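PDB 6JIX: taurine:2-oxoglutarate aminotransferase from Bifidobacterium kashiwanohense PV20-2, which probably transfers the amino group of taurine to 2-oxoglutarate, as a class-III aminotransferase that uses pyridoxal 5'-phosphate as cofactor. Local coordinates for residues E4-S16 with V30-Y44. Sequence-based numbering, arbitrary orientation.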
ATOM      1  N   GLU A   4     -20.438  20.552  -9.724  1.00 59.02           N
ATOM      2  CA  GLU A   4     -20.403  21.836  -9.042  1.00 56.56           C
ATOM      3  C   GLU A   4     -19.471  21.793  -7.843  1.00 51.45           C
ATOM      4  O   GLU A   4     -19.601  20.924  -6.977  1.00 54.70           O
ATOM      5  CB  GLU A   4     -21.803  22.230  -8.589  1.00 58.22           C
ATOM      6  CG  GLU A   4     -22.473  23.206  -9.515  1.00 65.54           C
ATOM      7  CD  GLU A   4     -23.326  24.199  -8.773  1.00 69.47           C
ATOM      8  OE1 GLU A   4     -22.739  25.100  -8.141  1.00 65.31           O
ATOM      9  OE2 GLU A   4     -24.572  24.080  -8.823  1.00 78.59           O
ATOM     10  N   GLU A   5     -18.531  22.731  -7.803  1.00 45.12           N
ATOM     11  CA  GLU A   5     -17.558  22.779  -6.723  1.00 47.42           C
ATOM     12  C   GLU A   5     -18.273  22.812  -5.369  1.00 47.04           C
ATOM     13  O   GLU A   5     -19.361  23.378  -5.233  1.00 47.15           O
ATOM     14  CB  GLU A   5     -16.643  23.996  -6.901  1.00 42.04           C
ATOM     15  CG  GLU A   5     -15.359  23.961  -6.079  1.00 46.25           C
ATOM     16  CD  GLU A   5     -14.935  25.353  -5.615  1.00 63.01           C
ATOM     17  OE1 GLU A   5     -14.508  25.515  -4.442  1.00 58.08           O
ATOM     18  OE2 GLU A   5     -15.042  26.295  -6.434  1.00 66.29           O
ATOM     19  N   LEU A   6     -17.702  22.116  -4.385  1.00 38.36           N
ATOM     20  CA  LEU A   6     -18.301  22.012  -3.062  1.00 37.49           C
ATOM     21  C   LEU A   6     -17.822  23.129  -2.144  1.00 37.55           C
ATOM     22  O   LEU A   6     -16.633  23.471  -2.138  1.00 41.28           O
ATOM     23  CB  LEU A   6     -17.954  20.671  -2.416  1.00 42.43           C
ATOM     24  CG  LEU A   6     -18.475  19.386  -3.046  1.00 39.35           C
ATOM     25  CD1 LEU A   6     -17.993  18.244  -2.201  1.00 35.55           C
ATOM     26  CD2 LEU A   6     -19.986  19.408  -3.131  1.00 36.23           C
ATOM     27  N   THR A   7     -18.749  23.666  -1.345  1.00 35.05           N
ATOM     28  CA  THR A   7     -18.417  24.626  -0.296  1.00 34.38           C
ATOM     29  C   THR A   7     -17.647  23.949   0.833  1.00 37.88           C
ATOM     30  O   THR A   7     -17.651  22.724   0.984  1.00 33.04           O
ATOM     31  CB  THR A   7     -19.673  25.282   0.282  1.00 36.12           C
ATOM     32  OG1 THR A   7     -20.472  24.287   0.930  1.00 40.80           O
ATOM     33  CG2 THR A   7     -20.493  25.942  -0.812  1.00 32.75           C
ATOM     34  N   GLY A   8     -16.938  24.766   1.610  1.00 39.55           N
ATOM     35  CA  GLY A   8     -16.276  24.230   2.783  1.00 34.49           C
ATOM     36  C   GLY A   8     -17.228  23.441   3.657  1.00 40.04           C
ATOM     37  O   GLY A   8     -16.935  22.312   4.053  1.00 43.78           O
ATOM     38  N   GLU A   9     -18.417  24.001   3.922  1.00 40.24           N
ATOM     39  CA  GLU A   9     -19.364  23.313   4.796  1.00 32.56           C
ATOM     40  C   GLU A   9     -19.843  22.006   4.174  1.00 38.46           C
ATOM     41  O   GLU A   9     -20.094  21.038   4.902  1.00 41.12           O
ATOM     42  CB  GLU A   9     -20.546  24.223   5.136  1.00 30.20           C
ATOM     43  N   GLU A  10     -19.976  21.952   2.841  1.00 39.17           N
ATOM     44  CA  GLU A  10     -20.346  20.699   2.182  1.00 37.59           C
ATOM     45  C   GLU A  10     -19.212  19.679   2.241  1.00 35.34           C
ATOM     46  O   GLU A  10     -19.457  18.477   2.382  1.00 34.38           O
ATOM     47  CB  GLU A  10     -20.737  20.954   0.722  1.00 33.25           C
ATOM     48  CG  GLU A  10     -22.082  21.617   0.520  1.00 37.14           C
ATOM     49  CD  GLU A  10     -22.436  21.799  -0.956  1.00 47.33           C
ATOM     50  OE1 GLU A  10     -21.622  22.379  -1.719  1.00 43.95           O
ATOM     51  OE2 GLU A  10     -23.539  21.357  -1.354  1.00 49.19           O
ATOM     52  N   VAL A  11     -17.971  20.134   2.081  1.00 37.65           N
ATOM     53  CA  VAL A  11     -16.830  19.226   2.060  1.00 35.77           C
ATOM     54  C   VAL A  11     -16.608  18.611   3.437  1.00 40.64           C
ATOM     55  O   VAL A  11     -16.358  17.404   3.559  1.00 39.24           O
ATOM     56  CB  VAL A  11     -15.573  19.956   1.552  1.00 37.07           C
ATOM     57  CG1 VAL A  11     -14.317  19.277   2.070  1.00 34.67           C
ATOM     58  CG2 VAL A  11     -15.569  20.013   0.028  1.00 33.23           C
ATOM     59  N   ALA A  12     -16.706  19.424   4.495  1.00 38.92           N
ATOM     60  CA  ALA A  12     -16.502  18.917   5.850  1.00 33.63           C
ATOM     61  C   ALA A  12     -17.655  18.036   6.309  1.00 36.32           C
ATOM     62  O   ALA A  12     -17.437  17.069   7.052  1.00 37.86           O
ATOM     63  CB  ALA A  12     -16.325  20.085   6.823  1.00 28.12           C
ATOM     64  N   SER A  13     -18.875  18.349   5.870  1.00 34.18           N
ATOM     65  CA  SER A  13     -20.043  17.550   6.218  1.00 32.63           C
ATOM     66  C   SER A  13     -19.967  16.166   5.583  1.00 39.79           C
ATOM     67  O   SER A  13     -20.225  15.155   6.248  1.00 42.80           O
ATOM     68  CB  SER A  13     -21.318  18.286   5.797  1.00 37.32           C
ATOM     69  OG  SER A  13     -22.346  17.382   5.407  1.00 49.16           O
ATOM     70  N   LEU A  14     -19.656  16.105   4.282  1.00 38.17           N
ATOM     71  CA  LEU A  14     -19.534  14.821   3.599  1.00 37.44           C
ATOM     72  C   LEU A  14     -18.420  13.974   4.206  1.00 37.29           C
ATOM     73  O   LEU A  14     -18.556  12.751   4.331  1.00 38.52           O
ATOM     74  CB  LEU A  14     -19.308  15.036   2.101  1.00 36.91           C
ATOM     75  CG  LEU A  14     -20.555  15.602   1.426  1.00 37.69           C
ATOM     76  CD1 LEU A  14     -20.674  15.095   0.026  1.00 36.43           C
ATOM     77  CD2 LEU A  14     -21.769  15.197   2.229  1.00 39.23           C
ATOM     78  N   HIS A  15     -17.301  14.598   4.572  1.00 36.41           N
ATOM     79  CA  HIS A  15     -16.231  13.848   5.222  1.00 36.82           C
ATOM     80  C   HIS A  15     -16.707  13.272   6.553  1.00 37.84           C
ATOM     81  O   HIS A  15     -16.481  12.093   6.849  1.00 33.87           O
ATOM     82  CB  HIS A  15     -14.995  14.735   5.423  1.00 32.79           C
ATOM     83  CG  HIS A  15     -13.914  14.082   6.237  1.00 36.57           C
ATOM     84  ND1 HIS A  15     -12.743  13.611   5.679  1.00 29.76           N
ATOM     85  CD2 HIS A  15     -13.834  13.813   7.563  1.00 32.40           C
ATOM     86  CE1 HIS A  15     -11.992  13.078   6.628  1.00 30.23           C
ATOM     87  NE2 HIS A  15     -12.629  13.190   7.780  1.00 30.72           N
ATOM     88  N   SER A  16     -17.360  14.102   7.374  1.00 40.30           N
ATOM     89  CA  SER A  16     -17.809  13.658   8.690  1.00 39.63           C
ATOM     90  C   SER A  16     -18.808  12.519   8.598  1.00 35.51           C
ATOM     91  O   SER A  16     -18.922  11.715   9.531  1.00 36.31           O
ATOM     92  CB  SER A  16     -18.438  14.826   9.444  1.00 35.02           C
ATOM     93  OG  SER A  16     -17.476  15.454  10.255  1.00 42.99           O
ATOM     94  N   VAL A  30     -14.389  18.482  11.571  1.00 39.48           N
ATOM     95  CA  VAL A  30     -13.191  18.385  10.734  1.00 37.60           C
ATOM     96  C   VAL A  30     -12.936  19.704  10.001  1.00 39.95           C
ATOM     97  O   VAL A  30     -13.866  20.371   9.530  1.00 38.95           O
ATOM     98  CB  VAL A  30     -13.313  17.218   9.734  1.00 30.65           C
ATOM     99  CG1 VAL A  30     -14.549  17.395   8.888  1.00 31.57           C
ATOM    100  CG2 VAL A  30     -12.065  17.121   8.888  1.00 30.54           C
ATOM    101  N   LYS A  31     -11.654  20.065   9.898  1.00 35.85           N
ATOM    102  CA  LYS A  31     -11.244  21.248   9.152  1.00 30.65           C
ATOM    103  C   LYS A  31     -11.152  20.908   7.665  1.00 34.66           C
ATOM    104  O   LYS A  31     -10.408  19.991   7.295  1.00 31.83           O
ATOM    105  CB  LYS A  31      -9.905  21.758   9.673  1.00 30.90           C
ATOM    106  CG  LYS A  31      -9.695  23.269   9.496  1.00 41.30           C
ATOM    107  CD  LYS A  31      -8.497  23.811  10.285  1.00 36.97           C
ATOM    108  CE  LYS A  31      -8.437  23.262  11.709  1.00 46.68           C
ATOM    109  NZ  LYS A  31      -9.374  23.938  12.654  1.00 49.61           N
ATOM    110  N   PRO A  32     -11.898  21.603   6.782  1.00 37.67           N
ATOM    111  CA  PRO A  32     -11.775  21.345   5.338  1.00 35.37           C
ATOM    112  C   PRO A  32     -10.681  22.184   4.687  1.00 35.52           C
ATOM    113  O   PRO A  32     -10.623  23.400   4.900  1.00 32.66           O
ATOM    114  CB  PRO A  32     -13.166  21.706   4.811  1.00 33.22           C
ATOM    115  CG  PRO A  32     -13.593  22.826   5.705  1.00 34.18           C
ATOM    116  CD  PRO A  32     -12.944  22.602   7.062  1.00 36.07           C
ATOM    117  N   ILE A  33      -9.782  21.542   3.939  1.00 33.63           N
ATOM    118  CA  ILE A  33      -8.642  22.203   3.317  1.00 27.52           C
ATOM    119  C   ILE A  33      -8.907  22.331   1.825  1.00 30.57           C
ATOM    120  O   ILE A  33      -9.242  21.344   1.152  1.00 30.44           O
ATOM    121  CB  ILE A  33      -7.332  21.452   3.596  1.00 24.30           C
ATOM    122  CG1 ILE A  33      -7.021  21.514   5.089  1.00 27.91           C
ATOM    123  CG2 ILE A  33      -6.187  22.066   2.826  1.00 20.70           C
ATOM    124  CD1 ILE A  33      -6.758  22.902   5.609  1.00 23.19           C
ATOM    125  N   LYS A  34      -8.756  23.555   1.316  1.00 34.18           N
ATOM    126  CA  LYS A  34      -9.137  23.931  -0.041  1.00 33.15           C
ATOM    127  C   LYS A  34      -7.958  23.970  -0.998  1.00 35.69           C
ATOM    128  O   LYS A  34      -8.131  23.685  -2.192  1.00 31.77           O
ATOM    129  CB  LYS A  34      -9.841  25.299  -0.014  1.00 32.24           C
ATOM    130  CG  LYS A  34      -9.927  26.063  -1.335  1.00 30.61           C
ATOM    131  CD  LYS A  34     -10.969  27.176  -1.224  1.00 28.68           C
ATOM    132  CE  LYS A  34     -11.465  27.645  -2.580  1.00 23.91           C
ATOM    133  NZ  LYS A  34     -10.665  28.837  -3.010  1.00 39.95           N
ATOM    134  N   LYS A  35      -6.765  24.296  -0.492  1.00 31.60           N
ATOM    135  CA  LYS A  35      -5.610  24.553  -1.335  1.00 29.12           C
ATOM    136  C   LYS A  35      -4.351  24.437  -0.483  1.00 28.63           C
ATOM    137  O   LYS A  35      -4.384  24.664   0.729  1.00 27.78           O
ATOM    138  CB  LYS A  35      -5.726  25.936  -2.002  1.00 28.76           C
ATOM    139  CG  LYS A  35      -4.433  26.515  -2.583  1.00 28.40           C
ATOM    140  CD  LYS A  35      -4.304  26.234  -4.078  1.00 27.52           C
ATOM    141  CE  LYS A  35      -2.841  26.074  -4.503  1.00 26.14           C
ATOM    142  NZ  LYS A  35      -2.671  25.736  -5.952  1.00 28.10           N
ATOM    143  N   ALA A  36      -3.244  24.074  -1.130  1.00 27.03           N
ATOM    144  CA  ALA A  36      -1.933  24.065  -0.495  1.00 26.83           C
ATOM    145  C   ALA A  36      -0.903  24.600  -1.476  1.00 29.13           C
ATOM    146  O   ALA A  36      -1.046  24.440  -2.693  1.00 25.95           O
ATOM    147  CB  ALA A  36      -1.506  22.653  -0.051  1.00 30.41           C
ATOM    148  N   ASP A  37       0.142  25.233  -0.930  1.00 26.78           N
ATOM    149  CA  ASP A  37       1.201  25.809  -1.751  1.00 24.90           C
ATOM    150  C   ASP A  37       2.430  26.204  -0.920  1.00 28.42           C
ATOM    151  O   ASP A  37       2.313  26.868   0.118  1.00 24.75           O
ATOM    152  CB  ASP A  37       0.652  27.014  -2.525  1.00 27.33           C
ATOM    153  CG  ASP A  37       1.696  27.667  -3.390  1.00 26.63           C
ATOM    154  OD1 ASP A  37       2.322  26.963  -4.212  1.00 24.30           O
ATOM    155  OD2 ASP A  37       1.918  28.878  -3.208  1.00 33.67           O
ATOM    156  N   GLY A  38       3.616  25.794  -1.365  1.00 24.91           N
ATOM    157  CA  GLY A  38       4.801  26.059  -0.575  1.00 20.35           C
ATOM    158  C   GLY A  38       4.689  25.373   0.767  1.00 29.48           C
ATOM    159  O   GLY A  38       4.361  24.183   0.862  1.00 31.54           O
ATOM    160  N   ILE A  39       4.926  26.135   1.827  1.00 28.38           N
ATOM    161  CA  ILE A  39       4.890  25.612   3.181  1.00 26.48           C
ATOM    162  C   ILE A  39       3.542  25.882   3.862  1.00 31.99           C
ATOM    163  O   ILE A  39       3.466  25.848   5.091  1.00 39.96           O
ATOM    164  CB  ILE A  39       6.049  26.156   4.028  1.00 26.26           C
ATOM    165  CG1 ILE A  39       5.766  27.613   4.401  1.00 24.89           C
ATOM    166  CG2 ILE A  39       7.382  25.988   3.287  1.00 24.40           C
ATOM    167  CD1 ILE A  39       6.548  28.115   5.574  1.00 24.46           C
ATOM    168  N   TYR A  40       2.487  26.181   3.096  1.00 24.53           N
ATOM    169  CA  TYR A  40       1.198  26.571   3.657  1.00 22.60           C
ATOM    170  C   TYR A  40       0.069  25.738   3.068  1.00 26.71           C
ATOM    171  O   TYR A  40       0.204  25.109   2.011  1.00 27.44           O
ATOM    172  CB  TYR A  40       0.884  28.060   3.413  1.00 28.63           C
ATOM    173  CG  TYR A  40       2.025  28.968   3.768  1.00 26.82           C
ATOM    174  CD1 TYR A  40       2.285  29.305   5.094  1.00 27.38           C
ATOM    175  CD2 TYR A  40       2.862  29.464   2.786  1.00 23.55           C
ATOM    176  CE1 TYR A  40       3.345  30.122   5.428  1.00 27.01           C
ATOM    177  CE2 TYR A  40       3.924  30.278   3.104  1.00 27.01           C
ATOM    178  CZ  TYR A  40       4.162  30.611   4.428  1.00 27.89           C
ATOM    179  OH  TYR A  40       5.234  31.421   4.734  1.00 28.32           O
ATOM    180  N   PHE A  41      -1.058  25.747   3.776  1.00 25.80           N
ATOM    181  CA  PHE A  41      -2.330  25.301   3.222  1.00 25.97           C
ATOM    182  C   PHE A  41      -3.431  26.136   3.867  1.00 29.45           C
ATOM    183  O   PHE A  41      -3.195  26.839   4.861  1.00 28.59           O
ATOM    184  CB  PHE A  41      -2.556  23.789   3.396  1.00 22.40           C
ATOM    185  CG  PHE A  41      -2.487  23.302   4.809  1.00 24.47           C
ATOM    186  CD1 PHE A  41      -3.595  23.368   5.638  1.00 25.38           C
ATOM    187  CD2 PHE A  41      -1.322  22.726   5.302  1.00 28.51           C
ATOM    188  CE1 PHE A  41      -3.539  22.884   6.940  1.00 24.29           C
ATOM    189  CE2 PHE A  41      -1.261  22.247   6.599  1.00 25.71           C
ATOM    190  CZ  PHE A  41      -2.375  22.329   7.420  1.00 23.70           C
ATOM    191  N   TRP A  42      -4.618  26.122   3.238  1.00 25.77           N
ATOM    192  CA  TRP A  42      -5.701  27.030   3.597  1.00 24.13           C
ATOM    193  C   TRP A  42      -7.004  26.274   3.775  1.00 30.33           C
ATOM    194  O   TRP A  42      -7.344  25.409   2.960  1.00 31.08           O
ATOM    195  CB  TRP A  42      -5.886  28.110   2.516  1.00 27.77           C
ATOM    196  CG  TRP A  42      -4.738  29.087   2.431  1.00 27.96           C
ATOM    197  CD1 TRP A  42      -4.659  30.325   3.016  1.00 26.39           C
ATOM    198  CD2 TRP A  42      -3.505  28.900   1.728  1.00 27.11           C
ATOM    199  NE1 TRP A  42      -3.455  30.907   2.724  1.00 25.61           N
ATOM    200  CE2 TRP A  42      -2.727  30.058   1.933  1.00 27.65           C
ATOM    201  CE3 TRP A  42      -2.985  27.867   0.939  1.00 25.27           C
ATOM    202  CZ2 TRP A  42      -1.455  30.210   1.377  1.00 29.00           C
ATOM    203  CZ3 TRP A  42      -1.720  28.024   0.389  1.00 27.93           C
ATOM    204  CH2 TRP A  42      -0.970  29.182   0.615  1.00 26.91           C
ATOM    205  N   ASP A  43      -7.766  26.648   4.805  1.00 32.90           N
ATOM    206  CA  ASP A  43      -9.125  26.137   4.927  1.00 36.30           C
ATOM    207  C   ASP A  43     -10.049  26.985   4.049  1.00 33.82           C
ATOM    208  O   ASP A  43      -9.623  27.954   3.421  1.00 34.41           O
ATOM    209  CB  ASP A  43      -9.574  26.114   6.396  1.00 37.30           C
ATOM    210  CG  ASP A  43      -9.555  27.500   7.058  1.00 43.86           C
ATOM    211  OD1 ASP A  43      -9.894  28.493   6.365  1.00 42.92           O
ATOM    212  OD2 ASP A  43      -9.208  27.595   8.272  1.00 37.04           O
ATOM    213  N   TYR A  44     -11.334  26.640   4.007  1.00 34.82           N
ATOM    214  CA  TYR A  44     -12.206  27.304   3.051  1.00 36.81           C
ATOM    215  C   TYR A  44     -12.578  28.724   3.464  1.00 38.93           C
ATOM    216  O   TYR A  44     -13.137  29.460   2.640  1.00 42.77           O
ATOM    217  CB  TYR A  44     -13.459  26.467   2.809  1.00 34.68           C
ATOM    218  CG  TYR A  44     -13.263  25.341   1.801  1.00 37.02           C
ATOM    219  CD1 TYR A  44     -12.714  24.120   2.188  1.00 39.88           C
ATOM    220  CD2 TYR A  44     -13.639  25.491   0.472  1.00 28.03           C
ATOM    221  CE1 TYR A  44     -12.557  23.076   1.273  1.00 35.93           C
ATOM    222  CE2 TYR A  44     -13.475  24.459  -0.449  1.00 28.35           C
ATOM    223  CZ  TYR A  44     -12.938  23.251  -0.043  1.00 30.51           C
ATOM    224  OH  TYR A  44     -12.766  22.220  -0.942  1.00 28.30           O
TER
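Gly8, in the first turn of helix 8-18, sits over one face of the Tyr44 ring, where the N-terminal helix meets the base of the antiparallel beta hairpin 33-37/40-43. A capping box starts the helix: Thr7 OG1 accepts from Glu10 N, and Glu10 OE1 accepts from Thr7 N. Tyr44 carries the contact at the start of the helix. Its CB lies 3.6 Å from Gly8 CA. With CG opposite the carbonyl carbon across the CA-CB bond (chi1 -82°), the ring lies flat against the backbone of Gly8, its centroid 3.7 Å from Gly8 CA in a CH-pi contact; CG and CD1 also lie against that CA. Tyr44 CD2 lies beside the backbone N of Gly8 (3.6 Å), and Tyr44 CE2 reaches Leu6 O at 3.7 Å. CZ comes near Val11 CG2, and beyond it Tyr44 OH rests 3.7 Å from the same methyl. Lys34 CB covers the opposite face, so the ring is sandwiched. Glycine suits its place because a beta carbon there would run into Tyr44 CB. Replacing Tyr44 by an alanine would probably uncover Gly8 CA and leave Val11 CG2 without its aromatic neighbour.

One turn on, compact apolar groups take over. Pro32 fits its CB against Val11 CG1 (3.8 Å), while its CG lies near Ala12 CB; small alanine lets the backbone approach closely. Val11 O, on the same turn, accepts a hydrogen bond from Ser92 OG of the second subunit, so this outlying helix also joins the dimer interface. Val30 completes the row with both branches. Val30 CG1 meets Ala12 CB at 3.8 Å and Ser16 OG, a hydroxyl hydrogen-bonded to Gly28 O. The His15 imidazole, held through NE2 by Gln21 OE1, presents a face to the other branch: Val30 CG2 stands 4.2 Å from the ring centroid, 23° off its normal.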